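Local coordinates for protein citryl-spermidine/3,4-dihydroxybenzoyl-citryl-spermidine:spermidine ligase (PDB 3TO3) that catalyses the ATP-dependent condensation of spermidine with citryl-spermidine intermediates in the biosynthesis of the siderophore petrobactin, at residues 328-331 with 332-335; 335-339 with 340-344; 465-468 with 469-472. All blocks are in the same frame, centred on the assembly; numbering follows the deposited sequence. Where two conformers were deposited one is given.

Interaction 1 (328-331 with 332-335)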
loop_
_atom_site.group_PDB
_atom_site.type_symbol
_atom_site.label_atom_id
_atom_site.label_comp_id
_atom_site.label_asym_id
_atom_site.label_seq_id
_atom_site.Cartn_x
_atom_site.Cartn_y
_atom_site.Cartn_z
ATOM N N LEU B 328 -19.628 32.072 -7.661
ATOM C CA LEU B 328 -18.762 32.570 -8.745
ATOM C C LEU B 328 -19.589 32.921 -9.954
ATOM O O LEU B 328 -19.335 33.914 -10.626
ATOM C CB LEU B 328 -17.706 31.553 -9.167
ATOM C CG LEU B 328 -16.609 31.352 -8.148
ATOM C CD1 LEU B 328 -15.746 30.175 -8.587
ATOM C CD2 LEU B 328 -15.816 32.653 -7.992
ATOM N N SER B 329 -20.589 32.107 -10.235
ATOM C CA SER B 329 -21.442 32.396 -11.378
ATOM C C SER B 329 -22.069 33.798 -11.277
ATOM O O SER B 329 -22.176 34.516 -12.291
ATOM C CB SER B 329 -22.530 31.337 -11.519
ATOM O OG SER B 329 -23.407 31.651 -12.592
ATOM N N ASN B 330 -22.483 34.181 -10.065
ATOM C CA ASN B 330 -23.142 35.465 -9.875
ATOM C C ASN B 330 -22.169 36.607 -10.013
ATOM O O ASN B 330 -22.524 37.683 -10.516
ATOM C CB ASN B 330 -23.868 35.552 -8.526
ATOM C CG ASN B 330 -25.143 34.715 -8.500
ATOM O OD1 ASN B 330 -25.766 34.470 -9.542
ATOM N ND2 ASN B 330 -25.528 34.261 -7.309
ATOM N N VAL B 331 -20.941 36.373 -9.560
ATOM C CA VAL B 331 -19.911 37.390 -9.649
ATOM C C VAL B 331 -19.654 37.692 -11.116
ATOM O O VAL B 331 -19.585 38.835 -11.513
ATOM C CB VAL B 331 -18.619 36.929 -8.941
ATOM C CG1 VAL B 331 -17.466 37.821 -9.287
ATOM C CG2 VAL B 331 -18.836 36.911 -7.441
ATOM N N VAL B 332 -19.547 36.655 -11.930
ATOM C CA VAL B 332 -19.282 36.838 -13.351
ATOM C C VAL B 332 -20.460 37.518 -14.080
ATOM O O VAL B 332 -20.260 38.457 -14.865
ATOM C CB VAL B 332 -18.905 35.479 -14.028
ATOM C CG1 VAL B 332 -18.859 35.602 -15.546
ATOM C CG2 VAL B 332 -17.582 34.985 -13.496
ATOM N N SER B 333 -21.681 37.058 -13.808
ATOM C CA SER B 333 -22.851 37.549 -14.534
ATOM C C SER B 333 -23.189 39.023 -14.228
ATOM O O SER B 333 -23.915 39.667 -14.982
ATOM C CB SER B 333 -24.062 36.651 -14.296
ATOM O OG SER B 333 -24.601 36.924 -13.024
ATOM N N GLN B 334 -22.671 39.553 -13.127
ATOM C CA GLN B 334 -22.851 40.977 -12.837
ATOM C C GLN B 334 -21.666 41.867 -13.257
ATOM O O GLN B 334 -21.642 43.044 -12.917
ATOM C CB GLN B 334 -23.209 41.200 -11.360
ATOM C CG GLN B 334 -24.350 40.318 -10.854
ATOM C CD GLN B 334 -25.713 40.729 -11.393
ATOM O OE1 GLN B 334 -26.078 41.908 -11.359
ATOM N NE2 GLN B 334 -26.477 39.751 -11.890
ATOM N N ASP B 335 -20.667 41.307 -13.939
ATOM C CA ASP B 335 -19.485 42.088 -14.361
ATOM C C ASP B 335 -19.407 42.161 -15.888
ATOM O O ASP B 335 -19.226 41.142 -16.549
ATOM C CB ASP B 335 -18.203 41.464 -13.788
ATOM C CG ASP B 335 -16.935 42.209 -14.201
ATOM O OD1 ASP B 335 -16.806 42.595 -15.376
ATOM O OD2 ASP B 335 -16.037 42.392 -13.356
#
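L328 begins the contact through its backbone: its O accepts from V332 N at 3.0 Å, a nearly straight bond. CG2 of V332 lies beside the same carbonyl, 3.5 Å from L328 O. With CG1 anti to the backbone N (chi1 170°), CG2 is set beside that N and faces the preceding turn. The side chain of L328 itself turns into the interior, against L346, L436, F460 and L464, and V332 meets L346 as well. One residue on, S329 O takes the N-H of S333 at 3.0 Å. This i to i+4 ladder is the C-terminal turn of helix 315-333, which packs on strand 345-355 in the IucA/IucC family region. At N330 the ladder begins to fray. Its O still accepts from Q334 N, but at 3.2 Å with the hydrogen angle down to 139°, and S333 OG adds a weak bond to the same oxygen, N330 O, at 3.3 Å. The first torsion of S333 sets OG between its own backbone N and carbonyl carbon, turned back toward N330 O. V331 directs its side chain to H432 of helix 410-432, while V331 O lies 3.7 Å from D335 CB.

Interaction 2 (335-339 with 340-344); sequences DSYLR and DESRV
R339 and D340 lay their side chains alongside each other and form a side-on salt bridge at the surface. NE of R339 donates to D340 OD1 at 3.2 Å and NH2 to OD2 at 2.8 Å; the guanidinium and carboxylate planes stand 67° apart, and each oxygen is met from above the carboxylate plane. The bend of R339 at chi3 (65°) turns the guanidinium so that NH1 can bond to S333 O, at the end of the preceding helix. S342 CB sits over one face of the Y337 ring, toward the rim, a CH-pi contact 4.2 Å from the centroid. E341 OE2, in a long, weak ion pair with K549, lies at the ring edge, 3.4 Å from Y337 CD1. S342 belongs to a widened pi-type turn of helix 336-342, consistent with its place over the ring: S342 N donates to Y337 O at 2.8 Å, five residues back, whereas D340 N keeps an i to i+4 bond to S336 O. D335 is the N-cap, its OD1 accepting from L338 N at 3.1 Å. H427 and H432 of helix 410-432 both bond to D335 OD2 and hold the capping carboxylate. R343, with positive phi, leaves the helix and leads V344 CG2 to within 4.1 Å of L338 CD2.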
loop_
_atom_site.group_PDB
_atom_site.type_symbol
_atom_site.label_atom_id
_atom_site.label_comp_id
_atom_site.label_asym_id
_atom_site.label_seq_id
_atom_site.Cartn_x
_atom_site.Cartn_y
_atom_site.Cartn_z
ATOM N N ASP B 335 -20.667 41.307 -13.939
ATOM C CA ASP B 335 -19.485 42.088 -14.361
ATOM C C ASP B 335 -19.407 42.161 -15.888
ATOM O O ASP B 335 -19.226 41.142 -16.549
ATOM C CB ASP B 335 -18.203 41.464 -13.788
ATOM C CG ASP B 335 -16.935 42.209 -14.201
ATOM O OD1 ASP B 335 -16.806 42.595 -15.376
ATOM O OD2 ASP B 335 -16.037 42.392 -13.356
ATOM N N SER B 336 -19.530 43.369 -16.442
ATOM C CA SER B 336 -19.647 43.526 -17.887
ATOM C C SER B 336 -18.416 42.974 -18.592
ATOM O O SER B 336 -18.546 42.211 -19.547
ATOM C CB SER B 336 -19.885 44.983 -18.287
ATOM O OG SER B 336 -18.806 45.806 -17.890
ATOM N N TYR B 337 -17.230 43.356 -18.123
ATOM C CA TYR B 337 -15.999 42.862 -18.733
ATOM C C TYR B 337 -15.935 41.334 -18.785
ATOM O O TYR B 337 -15.685 40.770 -19.819
ATOM C CB TYR B 337 -14.752 43.371 -18.043
ATOM C CG TYR B 337 -13.508 42.668 -18.551
ATOM C CD1 TYR B 337 -12.956 42.973 -19.793
ATOM C CD2 TYR B 337 -12.873 41.711 -17.786
ATOM C CE1 TYR B 337 -11.809 42.325 -20.249
ATOM C CE2 TYR B 337 -11.748 41.062 -18.238
ATOM C CZ TYR B 337 -11.211 41.358 -19.457
ATOM O OH TYR B 337 -10.069 40.678 -19.860
ATOM N N LEU B 338 -16.169 40.673 -17.669
ATOM C CA LEU B 338 -16.124 39.224 -17.632
ATOM C C LEU B 338 -17.274 38.600 -18.416
ATOM O O LEU B 338 -17.086 37.605 -19.084
ATOM C CB LEU B 338 -16.133 38.698 -16.178
ATOM C CG LEU B 338 -14.960 39.047 -15.249
ATOM C CD1 LEU B 338 -15.135 38.420 -13.859
ATOM C CD2 LEU B 338 -13.592 38.638 -15.843
ATOM N N ARG B 339 -18.471 39.152 -18.304
ATOM C CA ARG B 339 -19.640 38.536 -18.923
ATOM C C ARG B 339 -19.654 38.788 -20.446
ATOM O O ARG B 339 -19.844 37.855 -21.239
ATOM C CB ARG B 339 -20.912 39.069 -18.258
ATOM C CG ARG B 339 -22.245 38.527 -18.790
ATOM C CD ARG B 339 -23.427 39.383 -18.298
ATOM N NE ARG B 339 -23.383 40.747 -18.845
ATOM C CZ ARG B 339 -23.341 41.869 -18.117
ATOM N NH1 ARG B 339 -23.350 41.819 -16.789
ATOM N NH2 ARG B 339 -23.289 43.056 -18.719
ATOM N N ASP B 340 -19.395 40.035 -20.835
ATOM C CA ASP B 340 -19.525 40.524 -22.225
ATOM C C ASP B 340 -18.259 40.557 -23.083
ATOM O O ASP B 340 -18.267 40.041 -24.185
ATOM C CB ASP B 340 -20.285 41.862 -22.324
ATOM C CG ASP B 340 -21.694 41.779 -21.763
ATOM O OD1 ASP B 340 -22.313 40.691 -21.816
ATOM O OD2 ASP B 340 -22.174 42.808 -21.249
ATOM N N GLU B 341 -17.230 41.278 -22.650
ATOM C CA GLU B 341 -15.977 41.369 -23.414
ATOM C C GLU B 341 -15.175 40.050 -23.385
ATOM O O GLU B 341 -14.914 39.458 -24.440
ATOM C CB GLU B 341 -15.082 42.486 -22.871
ATOM C CG GLU B 341 -15.735 43.850 -22.799
ATOM C CD GLU B 341 -14.785 44.928 -22.262
ATOM O OE1 GLU B 341 -15.275 45.845 -21.562
ATOM O OE2 GLU B 341 -13.557 44.862 -22.532
ATOM N N SER B 342 -14.733 39.654 -22.186
ATOM C CA SER B 342 -14.023 38.394 -21.915
ATOM C C SER B 342 -14.811 37.139 -22.236
ATOM O O SER B 342 -14.298 36.221 -22.858
ATOM C CB SER B 342 -13.665 38.316 -20.439
ATOM O OG SER B 342 -12.335 38.736 -20.264
ATOM N N ARG B 343 -16.049 37.087 -21.773
ATOM C CA ARG B 343 -16.909 35.941 -22.046
ATOM C C ARG B 343 -16.320 34.673 -21.428
ATOM O O ARG B 343 -16.426 33.580 -21.982
ATOM C CB ARG B 343 -17.135 35.785 -23.554
ATOM C CG ARG B 343 -17.820 36.994 -24.204
ATOM C CD ARG B 343 -17.576 37.041 -25.698
ATOM N NE ARG B 343 -17.705 35.733 -26.327
ATOM C CZ ARG B 343 -16.949 35.318 -27.337
ATOM N NH1 ARG B 343 -16.003 36.109 -27.836
ATOM N NH2 ARG B 343 -17.141 34.114 -27.854
ATOM N N VAL B 344 -15.705 34.847 -20.263
ATOM C CA VAL B 344 -15.196 33.754 -19.471
ATOM C C VAL B 344 -16.247 32.675 -19.219
ATOM O O VAL B 344 -17.396 32.982 -18.940
ATOM C CB VAL B 344 -14.759 34.292 -18.106
ATOM C CG1 VAL B 344 -14.299 33.154 -17.219
ATOM C CG2 VAL B 344 -13.653 35.318 -18.295
#

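Interaction 3 (465-468 with 469-472)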
loop_
_atom_site.group_PDB
_atom_site.type_symbol
_atom_site.label_atom_id
_atom_site.label_comp_id
_atom_site.label_asym_id
_atom_site.label_seq_id
_atom_site.Cartn_x
_atom_site.Cartn_y
_atom_site.Cartn_z
ATOM N N GLU B 465 -8.969 30.798 -3.340
ATOM C CA GLU B 465 -8.739 31.690 -2.223
ATOM C C GLU B 465 -9.424 33.039 -2.486
ATOM O O GLU B 465 -9.623 33.434 -3.634
ATOM C CB GLU B 465 -7.238 31.879 -1.998
ATOM C CG GLU B 465 -6.551 30.599 -1.559
ATOM C CD GLU B 465 -5.080 30.779 -1.165
ATOM O OE1 GLU B 465 -4.532 31.894 -1.275
ATOM O OE2 GLU B 465 -4.468 29.784 -0.734
ATOM N N PHE B 466 -9.774 33.753 -1.426
ATOM C CA PHE B 466 -10.297 35.104 -1.572
ATOM C C PHE B 466 -9.896 36.012 -0.412
ATOM O O PHE B 466 -9.592 35.542 0.684
ATOM C CB PHE B 466 -11.821 35.101 -1.766
ATOM C CG PHE B 466 -12.595 34.738 -0.543
ATOM C CD1 PHE B 466 -12.857 35.692 0.435
ATOM C CD2 PHE B 466 -13.089 33.451 -0.377
ATOM C CE1 PHE B 466 -13.590 35.364 1.560
ATOM C CE2 PHE B 466 -13.816 33.107 0.755
ATOM C CZ PHE B 466 -14.071 34.068 1.723
ATOM N N TYR B 467 -9.860 37.311 -0.686
ATOM C CA TYR B 467 -9.486 38.290 0.306
ATOM C C TYR B 467 -10.717 39.144 0.563
ATOM O O TYR B 467 -11.115 39.942 -0.278
ATOM C CB TYR B 467 -8.305 39.141 -0.181
ATOM C CG TYR B 467 -7.813 40.124 0.870
ATOM C CD1 TYR B 467 -7.424 39.683 2.129
ATOM C CD2 TYR B 467 -7.760 41.498 0.611
ATOM C CE1 TYR B 467 -6.998 40.574 3.094
ATOM C CE2 TYR B 467 -7.326 42.407 1.581
ATOM C CZ TYR B 467 -6.944 41.938 2.815
ATOM O OH TYR B 467 -6.520 42.829 3.794
ATOM N N ARG B 468 -11.300 38.976 1.742
ATOM C CA ARG B 468 -12.623 39.514 2.057
ATOM C C ARG B 468 -12.755 41.022 1.831
ATOM O O ARG B 468 -13.741 41.480 1.266
ATOM C CB ARG B 468 -13.011 39.141 3.500
ATOM C CG ARG B 468 -14.413 39.557 3.919
ATOM C CD ARG B 468 -14.771 38.985 5.292
ATOM N NE ARG B 468 -15.001 37.544 5.203
ATOM C CZ ARG B 468 -16.203 36.980 5.152
ATOM N NH1 ARG B 468 -17.294 37.741 5.207
ATOM N NH2 ARG B 468 -16.312 35.659 5.057
ATOM N N PRO B 469 -11.762 41.805 2.273
ATOM C CA PRO B 469 -11.855 43.250 2.032
ATOM C C PRO B 469 -11.954 43.636 0.554
ATOM O O PRO B 469 -12.414 44.739 0.289
ATOM C CB PRO B 469 -10.555 43.787 2.635
ATOM C CG PRO B 469 -10.235 42.807 3.726
ATOM C CD PRO B 469 -10.619 41.466 3.137
ATOM N N PHE B 470 -11.549 42.775 -0.383
ATOM C CA PHE B 470 -11.665 43.127 -1.796
ATOM C C PHE B 470 -13.015 42.789 -2.464
ATOM O O PHE B 470 -13.257 43.180 -3.608
ATOM C CB PHE B 470 -10.535 42.482 -2.618
ATOM C CG PHE B 470 -9.255 43.284 -2.647
ATOM C CD1 PHE B 470 -8.964 44.204 -1.636
ATOM C CD2 PHE B 470 -8.358 43.132 -3.693
ATOM C CE1 PHE B 470 -7.805 44.946 -1.673
ATOM C CE2 PHE B 470 -7.200 43.878 -3.744
ATOM C CZ PHE B 470 -6.918 44.788 -2.737
ATOM N N LEU B 471 -13.881 42.049 -1.787
ATOM C CA LEU B 471 -15.110 41.603 -2.435
ATOM C C LEU B 471 -16.005 42.783 -2.831
ATOM O O LEU B 471 -16.133 43.749 -2.084
ATOM C CB LEU B 471 -15.864 40.623 -1.537
ATOM C CG LEU B 471 -15.022 39.446 -1.028
ATOM C CD1 LEU B 471 -15.778 38.633 0.005
ATOM C CD2 LEU B 471 -14.552 38.556 -2.192
ATOM N N LYS B 472 -16.592 42.716 -4.023
ATOM C CA LYS B 472 -17.482 43.775 -4.486
ATOM C C LYS B 472 -18.669 43.828 -3.538
ATOM O O LYS B 472 -19.127 44.915 -3.172
ATOM C CB LYS B 472 -17.946 43.549 -5.931
ATOM C CG LYS B 472 -17.565 44.657 -6.934
ATOM C CD LYS B 472 -18.649 44.770 -8.021
ATOM C CE LYS B 472 -18.094 45.134 -9.403
ATOM N NZ LYS B 472 -18.847 44.436 -10.520
#
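The Y467 ring carries P469 on one face and F470 at its edge. P469 CD stands 3.5 Å from the ring centroid and only 3° off the normal, a CH-pi contact over the centre, while P469 CG reaches toward the phenol end, 3.5 Å from Y467 CZ. F470 CD1 lies near the plane of the tyrosine ring, 3.7 Å from Y467 CD2, and the two rings form an offset edge-to-face pair with planes at 69°, the edge of Y467 toward the face of F470. R556 adds a cation-pi contact to F470. Y467 CG is anti to its backbone N (chi1 -176°), which helps bring the ring face against P469. Two bonds close the turn: F470 N to Y467 O at 2.9 Å and L471 N to R468 O at 3.1 Å. They belong to a short 3-10 turn following strand 465-467, the middle strand of a small three-stranded sheet. L471 folds back over R468 O, with CG 3.3 Å away, and its CD1 meets F466 CD1 at 4.2 Å. The R468 guanidinium leaves this cluster to pair with E497. The side-chain contact across the turn is therefore apolar and aromatic, its polar share carried by the backbone.

Interactions 1 and 2 lie on consecutive helices of the IucA/IucC region: interaction 1 sits at the end of helix 315-333, and interaction 2 takes in the whole of helix 336-342. The shared D335 and the arginine bond already described join the two. Interaction 3, about 14 Å from interaction 1 between centres, lies in the FhuF-like region, touching interaction 1 through a loose approach of K472 to Q334. All three are partly buried. Backbone bonds dominate interaction 1; interaction 2 sets an exposed salt bridge against a buried tyrosine and serine; interaction 3 is mainly aromatic and aliphatic. Helix 410-432 touches the first two, whereas helix 502-528 packs on the third.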